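Local atomic coordinates of malonyl coenzyme A-acyl carrier protein transacylase (Helicobacter pylori, PDB entry 2H1Y), a protein that probably transfers the malonyl group from malonyl-CoA to the holo acyl carrier protein, supplying malonyl-ACP for fatty acid synthesis. Residues 106-111 and 124-129; 154-159 and 165-170; 160-165 and 186-191; 223-228 and 255-260. All coordinates share one frame; numbering follows the deposited sequence.

Contact 1: residues 106-111 and 124-129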
loop_
_atom_site.group_PDB
_atom_site.type_symbol
_atom_site.label_atom_id
_atom_site.label_comp_id
_atom_site.label_asym_id
_atom_site.label_seq_id
_atom_site.Cartn_x
_atom_site.Cartn_y
_atom_site.Cartn_z
ATOM N N GLY A 106 -0.990 0.366 -1.865
ATOM C CA GLY A 106 -1.818 -0.822 -1.834
ATOM C C GLY A 106 -3.205 -0.574 -2.380
ATOM O O GLY A 106 -3.872 -1.507 -2.849
ATOM N N GLU A 107 -3.663 0.674 -2.314
ATOM C CA GLU A 107 -5.023 0.955 -2.770
ATOM C C GLU A 107 -5.178 0.690 -4.273
ATOM O O GLU A 107 -6.127 0.019 -4.697
ATOM C CB GLU A 107 -5.463 2.364 -2.404
ATOM C CG GLU A 107 -6.969 2.483 -2.372
ATOM C CD GLU A 107 -7.435 3.761 -1.746
ATOM O OE1 GLU A 107 -8.441 4.318 -2.230
ATOM O OE2 GLU A 107 -6.794 4.219 -0.774
ATOM N N VAL A 108 -4.216 1.190 -5.055
ATOM C CA VAL A 108 -4.115 0.892 -6.484
ATOM C C VAL A 108 -4.161 -0.615 -6.714
ATOM O O VAL A 108 -5.011 -1.099 -7.480
ATOM C CB VAL A 108 -2.838 1.463 -7.104
ATOM C CG1 VAL A 108 -2.808 1.165 -8.609
ATOM C CG2 VAL A 108 -2.725 2.966 -6.852
ATOM N N SER A 109 -3.281 -1.361 -6.044
ATOM C CA SER A 109 -3.337 -2.825 -6.086
ATOM C C SER A 109 -4.741 -3.332 -5.943
ATOM O O SER A 109 -5.180 -4.137 -6.760
ATOM C CB SER A 109 -2.503 -3.468 -4.987
ATOM O OG SER A 109 -1.128 -3.303 -5.239
ATOM N N ALA A 110 -5.432 -2.871 -4.897
ATOM C CA ALA A 110 -6.782 -3.334 -4.572
ATOM C C ALA A 110 -7.778 -3.034 -5.717
ATOM O O ALA A 110 -8.474 -3.943 -6.200
ATOM C CB ALA A 110 -7.237 -2.737 -3.284
ATOM N N VAL A 111 -7.801 -1.774 -6.172
ATOM C CA VAL A 111 -8.538 -1.374 -7.382
ATOM C C VAL A 111 -8.251 -2.288 -8.592
ATOM O O VAL A 111 -9.174 -2.764 -9.248
ATOM C CB VAL A 111 -8.228 0.103 -7.756
ATOM C CG1 VAL A 111 -8.724 0.437 -9.177
ATOM C CG2 VAL A 111 -8.832 1.055 -6.729
ATOM N N LYS A 124 2.455 -0.232 -15.119
ATOM C CA LYS A 124 2.835 1.020 -15.768
ATOM C C LYS A 124 2.327 2.215 -14.975
ATOM O O LYS A 124 3.063 3.192 -14.760
ATOM C CB LYS A 124 2.359 1.066 -17.219
ATOM C CG LYS A 124 3.345 0.437 -18.218
ATOM C CD LYS A 124 2.782 0.465 -19.656
ATOM C CE LYS A 124 3.905 0.541 -20.718
ATOM N NZ LYS A 124 3.372 0.530 -22.141
ATOM N N LEU A 125 1.086 2.129 -14.508
ATOM C CA LEU A 125 0.566 3.175 -13.635
ATOM C C LEU A 125 1.378 3.293 -12.326
ATOM O O LEU A 125 1.754 4.406 -11.937
ATOM C CB LEU A 125 -0.919 2.969 -13.344
ATOM C CG LEU A 125 -1.561 4.012 -12.415
ATOM C CD1 LEU A 125 -1.874 5.294 -13.155
ATOM C CD2 LEU A 125 -2.815 3.460 -11.792
ATOM N N THR A 126 1.656 2.158 -11.669
ATOM C CA THR A 126 2.397 2.179 -10.401
ATOM C C THR A 126 3.820 2.728 -10.569
ATOM O O THR A 126 4.256 3.568 -9.781
ATOM C CB THR A 126 2.406 0.800 -9.662
ATOM O OG1 THR A 126 2.863 -0.230 -10.546
ATOM C CG2 THR A 126 1.005 0.446 -9.136
ATOM N N HIS A 127 4.529 2.276 -11.606
ATOM C CA HIS A 127 5.849 2.808 -11.919
ATOM C C HIS A 127 5.776 4.324 -12.079
ATOM O O HIS A 127 6.648 5.059 -11.607
ATOM C CB HIS A 127 6.391 2.149 -13.180
ATOM C CG HIS A 127 7.636 2.786 -13.724
ATOM N ND1 HIS A 127 7.610 3.880 -14.562
ATOM C CD2 HIS A 127 8.943 2.472 -13.564
ATOM C CE1 HIS A 127 8.845 4.221 -14.886
ATOM N NE2 HIS A 127 9.675 3.383 -14.293
ATOM N N GLN A 128 4.705 4.795 -12.709
ATOM C CA GLN A 128 4.524 6.217 -12.953
ATOM C C GLN A 128 4.254 6.978 -11.647
ATOM O O GLN A 128 4.855 8.035 -11.396
ATOM C CB GLN A 128 3.418 6.412 -14.004
ATOM C CG GLN A 128 3.539 7.625 -14.968
ATOM C CD GLN A 128 4.933 7.925 -15.524
ATOM O OE1 GLN A 128 5.369 9.072 -15.496
ATOM N NE2 GLN A 128 5.619 6.916 -16.047
ATOM N N ARG A 129 3.390 6.420 -10.799
ATOM C CA ARG A 129 3.066 7.016 -9.502
ATOM C C ARG A 129 4.332 7.243 -8.693
ATOM O O ARG A 129 4.498 8.287 -8.067
ATOM C CB ARG A 129 2.107 6.106 -8.735
ATOM C CG ARG A 129 1.514 6.673 -7.427
ATOM C CD ARG A 129 0.702 5.560 -6.758
ATOM N NE ARG A 129 0.073 5.902 -5.486
ATOM C CZ ARG A 129 0.626 5.737 -4.281
ATOM N NH1 ARG A 129 1.860 5.249 -4.145
ATOM N NH2 ARG A 129 -0.075 6.058 -3.192
#
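Val108 reaches across to Leu125, Thr126 and Arg129, and with 75 of the 149 Å² buried here it supplies about half of the interface. Its CG1 does most of the touching: it lies anti to the backbone N (chi1 -178°), which places it 3.9 Å from Leu125 CD2 and equally far, 3.9 Å, from Thr126 CG2. The side chains meet at a slant, methyl against methyl. Thr126 divides its two branches by chemistry. At chi1 53° the hydroxyl sits between the backbone N and the carbonyl carbon and shares its proton between Ala122 O and Leu123 O of its own helix, while CG2 is turned to Val108. The short helical segments run nearly antiparallel, at 165°, with axes 10.9 Å apart, so side chains rather than backbones fill the gap. Segment 106-111 belongs to the helix that starts within the Gly-His-Ser-Leu-Gly motif, just after Ser104, the serine of the nucleophile elbow in this acyltransferase family. Arg129 passes Val108 CG2 with its NE at 4.3 Å, an oblique approach to the guanidinium. Its chain is extended as far as NE, and beyond it the guanidinium is hydrogen-bonded by NH1 to Gln73 and by NH2 to Gln259 and Ser104. Such an arginine beside the elbow serine is consistent with the malonyl-carboxylate arginine of related enzymes.

Contact 2: residues 154-159 and 165-170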
loop_
_atom_site.group_PDB
_atom_site.type_symbol
_atom_site.label_atom_id
_atom_site.label_comp_id
_atom_site.label_asym_id
_atom_site.label_seq_id
_atom_site.Cartn_x
_atom_site.Cartn_y
_atom_site.Cartn_z
ATOM N N SER A 154 -2.778 15.274 18.828
ATOM C CA SER A 154 -1.666 16.128 19.212
ATOM C C SER A 154 -0.721 16.425 18.057
ATOM O O SER A 154 -0.183 17.526 17.968
ATOM C CB SER A 154 -0.908 15.506 20.366
ATOM O OG SER A 154 -1.641 15.687 21.554
ATOM N N LEU A 155 -0.530 15.462 17.165
ATOM C CA LEU A 155 0.360 15.678 16.028
ATOM C C LEU A 155 -0.346 16.479 14.959
ATOM O O LEU A 155 0.276 17.273 14.249
ATOM C CB LEU A 155 0.856 14.355 15.448
ATOM C CG LEU A 155 1.631 13.475 16.421
ATOM C CD1 LEU A 155 1.735 12.064 15.931
ATOM C CD2 LEU A 155 2.987 14.043 16.614
ATOM N N LEU A 156 -1.652 16.263 14.846
ATOM C CA LEU A 156 -2.452 17.036 13.931
ATOM C C LEU A 156 -2.274 18.514 14.243
ATOM O O LEU A 156 -1.856 19.296 13.378
ATOM C CB LEU A 156 -3.917 16.612 14.003
ATOM C CG LEU A 156 -4.687 16.880 12.701
ATOM C CD1 LEU A 156 -4.437 15.798 11.635
ATOM C CD2 LEU A 156 -6.180 17.028 12.977
ATOM N N SER A 157 -2.522 18.903 15.488
ATOM C CA SER A 157 -2.395 20.321 15.826
ATOM C C SER A 157 -0.961 20.815 15.861
ATOM O O SER A 157 -0.716 21.994 15.608
ATOM C CB SER A 157 -3.147 20.695 17.102
ATOM O OG SER A 157 -2.971 19.708 18.082
ATOM N N LEU A 158 -0.011 19.931 16.142
ATOM C CA LEU A 158 1.396 20.323 16.037
ATOM C C LEU A 158 1.774 20.625 14.588
ATOM O O LEU A 158 2.442 21.623 14.318
ATOM C CB LEU A 158 2.326 19.277 16.629
ATOM C CG LEU A 158 3.820 19.417 16.316
ATOM C CD1 LEU A 158 4.402 20.667 16.919
ATOM C CD2 LEU A 158 4.568 18.225 16.841
ATOM N N CYS A 159 1.331 19.791 13.654
ATOM C CA CYS A 159 1.688 20.007 12.246
ATOM C C CYS A 159 1.057 21.271 11.710
ATOM O O CYS A 159 1.691 22.013 10.974
ATOM C CB CYS A 159 1.320 18.801 11.383
ATOM S SG CYS A 159 2.477 17.429 11.563
ATOM N N VAL A 165 5.405 20.730 7.499
ATOM C CA VAL A 165 5.249 19.428 8.124
ATOM C C VAL A 165 3.778 19.033 8.122
ATOM O O VAL A 165 2.906 19.821 8.464
ATOM C CB VAL A 165 5.789 19.437 9.588
ATOM C CG1 VAL A 165 5.655 18.073 10.207
ATOM C CG2 VAL A 165 7.252 19.845 9.650
ATOM N N TRP A 166 3.496 17.803 7.733
ATOM C CA TRP A 166 2.131 17.321 7.678
ATOM C C TRP A 166 2.041 15.885 8.169
ATOM O O TRP A 166 2.976 15.105 8.008
ATOM C CB TRP A 166 1.626 17.372 6.233
ATOM C CG TRP A 166 1.476 18.771 5.667
ATOM C CD1 TRP A 166 0.357 19.566 5.718
ATOM C CD2 TRP A 166 2.470 19.527 4.958
ATOM N NE1 TRP A 166 0.601 20.767 5.090
ATOM C CE2 TRP A 166 1.887 20.776 4.622
ATOM C CE3 TRP A 166 3.793 19.274 4.580
ATOM C CZ2 TRP A 166 2.579 21.762 3.931
ATOM C CZ3 TRP A 166 4.482 20.254 3.898
ATOM C CH2 TRP A 166 3.877 21.491 3.587
ATOM N N CYS A 167 0.904 15.540 8.748
ATOM C CA CYS A 167 0.542 14.157 9.000
ATOM C C CYS A 167 0.213 13.393 7.707
ATOM O O CYS A 167 -0.633 13.817 6.906
ATOM C CB CYS A 167 -0.655 14.121 9.947
ATOM S SG CYS A 167 -0.301 14.775 11.589
ATOM N N ALA A 168 0.853 12.243 7.524
ATOM C CA ALA A 168 0.753 11.493 6.268
ATOM C C ALA A 168 0.139 10.103 6.396
ATOM O O ALA A 168 -0.518 9.622 5.470
ATOM C CB ALA A 168 2.110 11.410 5.610
ATOM N N ASN A 169 0.384 9.442 7.523
ATOM C CA ASN A 169 -0.278 8.178 7.825
ATOM C C ASN A 169 -0.825 8.209 9.233
ATOM O O ASN A 169 -0.137 8.664 10.165
ATOM C CB ASN A 169 0.693 7.002 7.791
ATOM C CG ASN A 169 1.315 6.755 6.439
ATOM O OD1 ASN A 169 1.005 7.403 5.425
ATOM N ND2 ASN A 169 2.225 5.791 6.419
ATOM N N PHE A 170 -2.032 7.686 9.399
ATOM C CA PHE A 170 -2.517 7.289 10.711
ATOM C C PHE A 170 -2.634 5.758 10.758
ATOM O O PHE A 170 -3.635 5.155 10.347
ATOM C CB PHE A 170 -3.849 7.985 11.044
ATOM C CG PHE A 170 -3.783 9.503 11.000
ATOM C CD1 PHE A 170 -4.537 10.216 10.069
ATOM C CD2 PHE A 170 -2.980 10.212 11.893
ATOM C CE1 PHE A 170 -4.490 11.614 10.022
ATOM C CE2 PHE A 170 -2.920 11.604 11.850
ATOM C CZ PHE A 170 -3.681 12.308 10.908
HETATM O O HOH W 1 1.905 22.187 8.575
#
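In the small ferredoxin-like subdomain, a helix packs on the antiparallel sheet through Cys159, which meets Val165 and Cys167 of an edge strand. Helix 154-159 and strand 165-170 run at 147° to each other, their axes 7.6 Å apart. Cys159 SG lies between its two partners, which stand on nearly opposite sides of it: Val165 CG1 lies 3.5 Å away and Cys167 SG 3.8 Å, far too long for a disulfide, so the two sulfurs meet by van der Waals contact. Both sulfurs lie anti to their own carbonyl carbons (chi1 -77° for Cys159 and -65° for Cys167), and both come from residues whose side chains start toward the other segment. Cys167 SG also rests against the helix backbone, 3.7 Å from Leu155 O. Further along, Leu156 crosses Phe170 at about a right angle, with CD1 set 3.6 Å from Phe170 CZ, at the ring edge and near its plane. No direct hydrogen bond joins the segments. The strand has a classic beta bulge where Ala168 and Asn169 both face Val177 of strand 175-179; that strand also sends Leu178 against both cysteines, and helix 189-195 packs on Leu155 and Leu158 through Leu192.

Contact 3: residues 160-165 and 186-191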
loop_
_atom_site.group_PDB
_atom_site.type_symbol
_atom_site.label_atom_id
_atom_site.label_comp_id
_atom_site.label_asym_id
_atom_site.label_seq_id
_atom_site.Cartn_x
_atom_site.Cartn_y
_atom_site.Cartn_z
ATOM N N GLN A 160 -0.188 21.515 12.115
ATOM C CA GLN A 160 -0.973 22.667 11.664
ATOM C C GLN A 160 -0.445 23.993 12.166
ATOM O O GLN A 160 -0.649 25.023 11.531
ATOM C CB GLN A 160 -2.445 22.509 12.050
ATOM C CG GLN A 160 -3.164 21.444 11.210
ATOM C CD GLN A 160 -4.629 21.315 11.571
ATOM O OE1 GLN A 160 -5.134 22.057 12.425
ATOM N NE2 GLN A 160 -5.327 20.369 10.927
ATOM N N ARG A 161 0.243 23.968 13.294
ATOM C CA ARG A 161 0.937 25.160 13.757
ATOM C C ARG A 161 2.431 25.194 13.342
ATOM O O ARG A 161 3.192 26.035 13.817
ATOM C CB ARG A 161 0.730 25.329 15.274
ATOM C CG ARG A 161 1.597 24.458 16.150
ATOM C CD ARG A 161 2.697 25.290 16.822
ATOM N NE ARG A 161 3.577 24.470 17.668
ATOM C CZ ARG A 161 3.143 23.648 18.614
ATOM N NH1 ARG A 161 1.842 23.530 18.844
ATOM N NH2 ARG A 161 4.006 22.928 19.316
ATOM N N THR A 162 2.841 24.297 12.445
ATOM C CA THR A 162 4.258 24.178 12.049
ATOM C C THR A 162 4.423 24.172 10.536
ATOM O O THR A 162 3.855 23.327 9.847
ATOM C CB THR A 162 4.933 22.891 12.633
ATOM O OG1 THR A 162 4.954 22.955 14.071
ATOM C CG2 THR A 162 6.361 22.735 12.112
ATOM N N LYS A 163 5.212 25.114 10.034
ATOM C CA LYS A 163 5.516 25.196 8.606
ATOM C C LYS A 163 6.232 23.939 8.088
ATOM O O LYS A 163 7.113 23.394 8.752
ATOM C CB LYS A 163 6.351 26.455 8.286
ATOM C CG LYS A 163 5.605 27.809 8.497
ATOM C CD LYS A 163 6.385 29.020 7.875
ATOM C CE LYS A 163 6.080 30.377 8.555
ATOM N NZ LYS A 163 4.689 30.879 8.297
ATOM N N ASN A 164 5.802 23.484 6.918
ATOM C CA ASN A 164 6.482 22.451 6.149
ATOM C C ASN A 164 6.410 21.010 6.676
ATOM O O ASN A 164 7.209 20.160 6.295
ATOM C CB ASN A 164 7.913 22.895 5.811
ATOM C CG ASN A 164 7.941 24.056 4.798
ATOM O OD1 ASN A 164 8.828 24.906 4.840
ATOM N ND2 ASN A 164 6.964 24.090 3.887
ATOM N N VAL A 165 5.405 20.730 7.499
ATOM C CA VAL A 165 5.249 19.428 8.124
ATOM C C VAL A 165 3.778 19.033 8.122
ATOM O O VAL A 165 2.906 19.821 8.464
ATOM C CB VAL A 165 5.789 19.437 9.588
ATOM C CG1 VAL A 165 5.655 18.073 10.207
ATOM C CG2 VAL A 165 7.252 19.845 9.650
ATOM N N LYS A 186 13.255 16.910 11.195
ATOM C CA LYS A 186 14.471 16.621 11.934
ATOM C C LYS A 186 14.767 17.729 12.945
ATOM O O LYS A 186 15.920 17.915 13.327
ATOM C CB LYS A 186 15.605 16.544 10.894
ATOM C CG LYS A 186 16.841 15.704 11.205
ATOM C CD LYS A 186 17.833 15.788 10.012
ATOM C CE LYS A 186 19.237 15.280 10.372
ATOM N NZ LYS A 186 19.976 16.186 11.319
ATOM N N ALA A 187 13.738 18.469 13.362
ATOM C CA ALA A 187 13.895 19.648 14.217
ATOM C C ALA A 187 12.754 19.759 15.208
ATOM O O ALA A 187 12.784 20.590 16.112
ATOM C CB ALA A 187 13.978 20.920 13.377
ATOM N N LEU A 188 11.735 18.935 14.999
ATOM C CA LEU A 188 10.618 18.771 15.912
ATOM C C LEU A 188 10.961 17.788 17.041
ATOM O O LEU A 188 10.177 17.640 17.983
ATOM C CB LEU A 188 9.430 18.212 15.132
ATOM C CG LEU A 188 8.218 18.986 14.609
ATOM C CD1 LEU A 188 8.511 20.417 14.208
ATOM C CD2 LEU A 188 7.665 18.183 13.435
ATOM N N GLU A 189 12.119 17.122 16.926
ATOM C CA GLU A 189 12.597 16.113 17.893
ATOM C C GLU A 189 12.351 16.472 19.365
ATOM O O GLU A 189 11.680 15.717 20.076
ATOM C CB GLU A 189 14.086 15.774 17.668
ATOM C CG GLU A 189 14.422 14.288 17.287
ATOM C CD GLU A 189 14.288 13.967 15.773
ATOM O OE1 GLU A 189 15.314 13.652 15.108
ATOM O OE2 GLU A 189 13.148 14.030 15.246
ATOM N N PRO A 190 12.842 17.643 19.822
ATOM C CA PRO A 190 12.798 17.906 21.267
ATOM C C PRO A 190 11.385 18.171 21.774
ATOM O O PRO A 190 11.103 17.963 22.953
ATOM C CB PRO A 190 13.646 19.180 21.437
ATOM C CG PRO A 190 14.230 19.488 20.074
ATOM C CD PRO A 190 13.384 18.788 19.069
ATOM N N THR A 191 10.520 18.643 20.882
ATOM C CA THR A 191 9.120 18.890 21.173
ATOM C C THR A 191 8.344 17.567 21.152
ATOM O O THR A 191 7.486 17.326 22.000
ATOM C CB THR A 191 8.530 19.875 20.144
ATOM O OG1 THR A 191 9.526 20.852 19.790
ATOM C CG2 THR A 191 7.284 20.573 20.689
#
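Arg161, just past the end of helix 152-160, brings its guanidinium beside Thr191 of the facing helix. Its CG lies between the backbone N and the carbonyl carbon (chi1 79°), and the chain, bent at chi2, ends with NH2 4.3 Å from Thr191 CG2, the methyl sitting at the edge of the guanidinium and near its plane. Thr162 comes next and points inward. Its CG2 lies 3.8 Å from Leu188 CD1, the two side chains passing alongside one another, pointing opposite ways, while its OG1 is turned back to Leu158 O, a hydrogen bond to the carbonyl of the preceding helix. From Thr162 to Val165 the chain makes a type II beta turn, with Lys163 and Asn164 at its corners; Asn164 has the positive phi, 72°, expected of the third position, and its backbone is hydrogen-bonded to Val181. At the end of the turn Val165 enters the edge strand of the ferredoxin-like subdomain and meets Leu188 tip to tip: CG1 is 3.8 Å from Leu188 CD2, and CG2 is 4.2 Å from that same methyl. Leu188 thus gives one methyl to each side of the turn, CD1 to its start and CD2 to its end. With no hydrogen bond across the segments, residues 160-165 meet Leu188 and Thr191 through methyl contacts, the Thr162 hydroxyl and the Asn164 backbone being bonded elsewhere.

Contact 4: residues 223-228 and 255-260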
loop_
_atom_site.group_PDB
_atom_site.type_symbol
_atom_site.label_atom_id
_atom_site.label_comp_id
_atom_site.label_asym_id
_atom_site.label_seq_id
_atom_site.Cartn_x
_atom_site.Cartn_y
_atom_site.Cartn_z
ATOM N N GLU A 223 -5.161 12.097 -15.232
ATOM C CA GLU A 223 -5.100 11.768 -16.656
ATOM C C GLU A 223 -4.766 10.292 -16.898
ATOM O O GLU A 223 -5.441 9.615 -17.681
ATOM C CB GLU A 223 -4.081 12.668 -17.345
ATOM C CG GLU A 223 -4.011 12.519 -18.852
ATOM C CD GLU A 223 -2.945 13.425 -19.461
ATOM O OE1 GLU A 223 -1.842 13.518 -18.873
ATOM O OE2 GLU A 223 -3.217 14.045 -20.519
ATOM N N LEU A 224 -3.741 9.799 -16.212
ATOM C CA LEU A 224 -3.334 8.403 -16.360
ATOM C C LEU A 224 -4.361 7.372 -15.840
ATOM O O LEU A 224 -4.514 6.296 -16.424
ATOM C CB LEU A 224 -1.957 8.186 -15.750
ATOM C CG LEU A 224 -0.767 8.651 -16.595
ATOM C CD1 LEU A 224 0.425 7.764 -16.255
ATOM C CD2 LEU A 224 -1.020 8.618 -18.123
ATOM N N LEU A 225 -5.067 7.727 -14.764
ATOM C CA LEU A 225 -6.191 6.937 -14.234
ATOM C C LEU A 225 -7.381 6.827 -15.204
ATOM O O LEU A 225 -7.944 5.738 -15.408
ATOM C CB LEU A 225 -6.664 7.522 -12.893
ATOM C CG LEU A 225 -5.746 7.310 -11.679
ATOM C CD1 LEU A 225 -5.959 8.383 -10.614
ATOM C CD2 LEU A 225 -5.979 5.936 -11.099
ATOM N N GLU A 226 -7.765 7.966 -15.780
ATOM C CA GLU A 226 -8.854 8.037 -16.765
ATOM C C GLU A 226 -8.563 7.179 -17.975
ATOM O O GLU A 226 -9.426 6.461 -18.452
ATOM C CB GLU A 226 -9.103 9.485 -17.208
ATOM C CG GLU A 226 -10.398 10.056 -16.684
ATOM C CD GLU A 226 -11.584 9.292 -17.202
ATOM O OE1 GLU A 226 -11.560 8.896 -18.392
ATOM O OE2 GLU A 226 -12.531 9.074 -16.418
ATOM N N LYS A 227 -7.325 7.244 -18.438
ATOM C CA LYS A 227 -6.887 6.496 -19.600
ATOM C C LYS A 227 -6.709 5.002 -19.292
ATOM O O LYS A 227 -6.806 4.178 -20.192
ATOM C CB LYS A 227 -5.595 7.129 -20.114
ATOM C CG LYS A 227 -5.010 6.597 -21.391
ATOM C CD LYS A 227 -3.523 6.983 -21.429
ATOM C CE LYS A 227 -2.781 6.319 -22.583
ATOM N NZ LYS A 227 -1.422 5.885 -22.144
ATOM N N SER A 228 -6.474 4.649 -18.029
ATOM C CA SER A 228 -6.097 3.270 -17.679
ATOM C C SER A 228 -7.169 2.398 -17.029
ATOM O O SER A 228 -7.148 1.172 -17.180
ATOM C CB SER A 228 -4.847 3.269 -16.793
ATOM O OG SER A 228 -3.691 3.594 -17.548
ATOM N N LEU A 255 -10.775 9.210 -6.167
ATOM C CA LEU A 255 -10.229 8.819 -4.871
ATOM C C LEU A 255 -8.731 8.424 -4.855
ATOM O O LEU A 255 -8.015 8.763 -3.897
ATOM C CB LEU A 255 -11.134 7.795 -4.183
ATOM C CG LEU A 255 -12.451 8.472 -3.760
ATOM C CD1 LEU A 255 -13.534 7.491 -3.450
ATOM C CD2 LEU A 255 -12.250 9.460 -2.586
ATOM N N LEU A 256 -8.259 7.760 -5.914
ATOM C CA LEU A 256 -6.828 7.487 -6.062
ATOM C C LEU A 256 -6.039 8.764 -6.344
ATOM O O LEU A 256 -4.824 8.774 -6.151
ATOM C CB LEU A 256 -6.553 6.442 -7.149
ATOM C CG LEU A 256 -6.936 4.981 -6.869
ATOM C CD1 LEU A 256 -6.650 4.076 -8.052
ATOM C CD2 LEU A 256 -6.244 4.417 -5.604
ATOM N N SER A 257 -6.720 9.831 -6.790
ATOM C CA SER A 257 -6.076 11.142 -7.020
ATOM C C SER A 257 -5.860 11.799 -5.683
ATOM O O SER A 257 -4.752 12.168 -5.313
ATOM C CB SER A 257 -6.981 12.109 -7.799
ATOM O OG SER A 257 -7.189 11.751 -9.150
ATOM N N LEU A 258 -6.969 11.942 -4.979
ATOM C CA LEU A 258 -7.045 12.679 -3.746
ATOM C C LEU A 258 -6.171 12.049 -2.646
ATOM O O LEU A 258 -5.588 12.761 -1.807
ATOM C CB LEU A 258 -8.521 12.735 -3.330
ATOM C CG LEU A 258 -9.033 13.882 -2.465
ATOM C CD1 LEU A 258 -9.455 13.377 -1.068
ATOM C CD2 LEU A 258 -8.056 15.080 -2.406
ATOM N N GLN A 259 -6.085 10.722 -2.674
ATOM C CA GLN A 259 -5.248 9.961 -1.764
ATOM C C GLN A 259 -3.874 10.610 -1.592
ATOM O O GLN A 259 -3.445 10.865 -0.461
ATOM C CB GLN A 259 -5.101 8.531 -2.289
ATOM C CG GLN A 259 -4.574 7.548 -1.268
ATOM C CD GLN A 259 -3.618 6.571 -1.881
ATOM O OE1 GLN A 259 -2.647 6.957 -2.543
ATOM N NE2 GLN A 259 -3.890 5.291 -1.686
ATOM N N LEU A 260 -3.228 10.908 -2.729
ATOM C CA LEU A 260 -1.848 11.429 -2.819
ATOM C C LEU A 260 -1.545 12.648 -1.965
ATOM O O LEU A 260 -0.417 12.832 -1.554
ATOM C CB LEU A 260 -1.493 11.755 -4.268
ATOM C CG LEU A 260 -1.658 10.609 -5.267
ATOM C CD1 LEU A 260 -1.669 11.143 -6.681
ATOM C CD2 LEU A 260 -0.567 9.549 -5.089
#
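Ser257 OG lies in hydrogen-bonding reach of two acceptors, Val253 O one turn earlier in its own helix and Gln222 OE1 on the opposing helix 218-228, which share its one proton, and it also meets a methyl of Leu225, whose CD1 lies 3.9 Å away. The Gln222 bond is a polar link between the two helices just outside segment 223-228. The apolar part is a leucine pair crossing at about a right angle. Leu225 turns its forked end on Leu256: CD2 reaches Leu256 CD1 at 3.6 Å, and the two methyls straddle Leu256 CB, with CD1 and CD2 each 4.0 Å from it. CG of Leu225 lies anti to the carbonyl carbon (chi1 -72°), which directs the fork at Leu256. Leu225 supplies 66 of the 117 Å² buried. Each leucine has a further helix to lean on, Leu225 touching Leu125 of helix 119-137 and Leu256 touching Val108 and Val111 of helix 105-116, so this pair belongs to a wider aliphatic layer of the large subdomain. The two segments themselves share no hydrogen bond; the fit therefore rests on the shape of branched carbons, with the buried serine hydroxyl beside them finding its partners outside the two segments.

The contacts fall into two pairs, one in each subdomain. Contacts 1 and 4 have centres 9 Å apart and touch through Gln259, whose OE1 lies 2.8 Å from Arg129 NH2 and whose NE2 lies 3.2 Å from Glu107 OE2, both probable hydrogen bonds. Gln259 NE2 also bonds Ser104 O, and its backbone O bonds His210 ND1, so the pair borders both residues, which probably form the active site as in related transacylases. Contacts 2 and 3, centres also 9 Å apart, share Val165, where the turn of contact 3 becomes the strand of contact 2. Contacts 1 and 2 lie 25 Å apart by centres, and the nearest atoms of contacts 2 and 4 are about 7 Å apart.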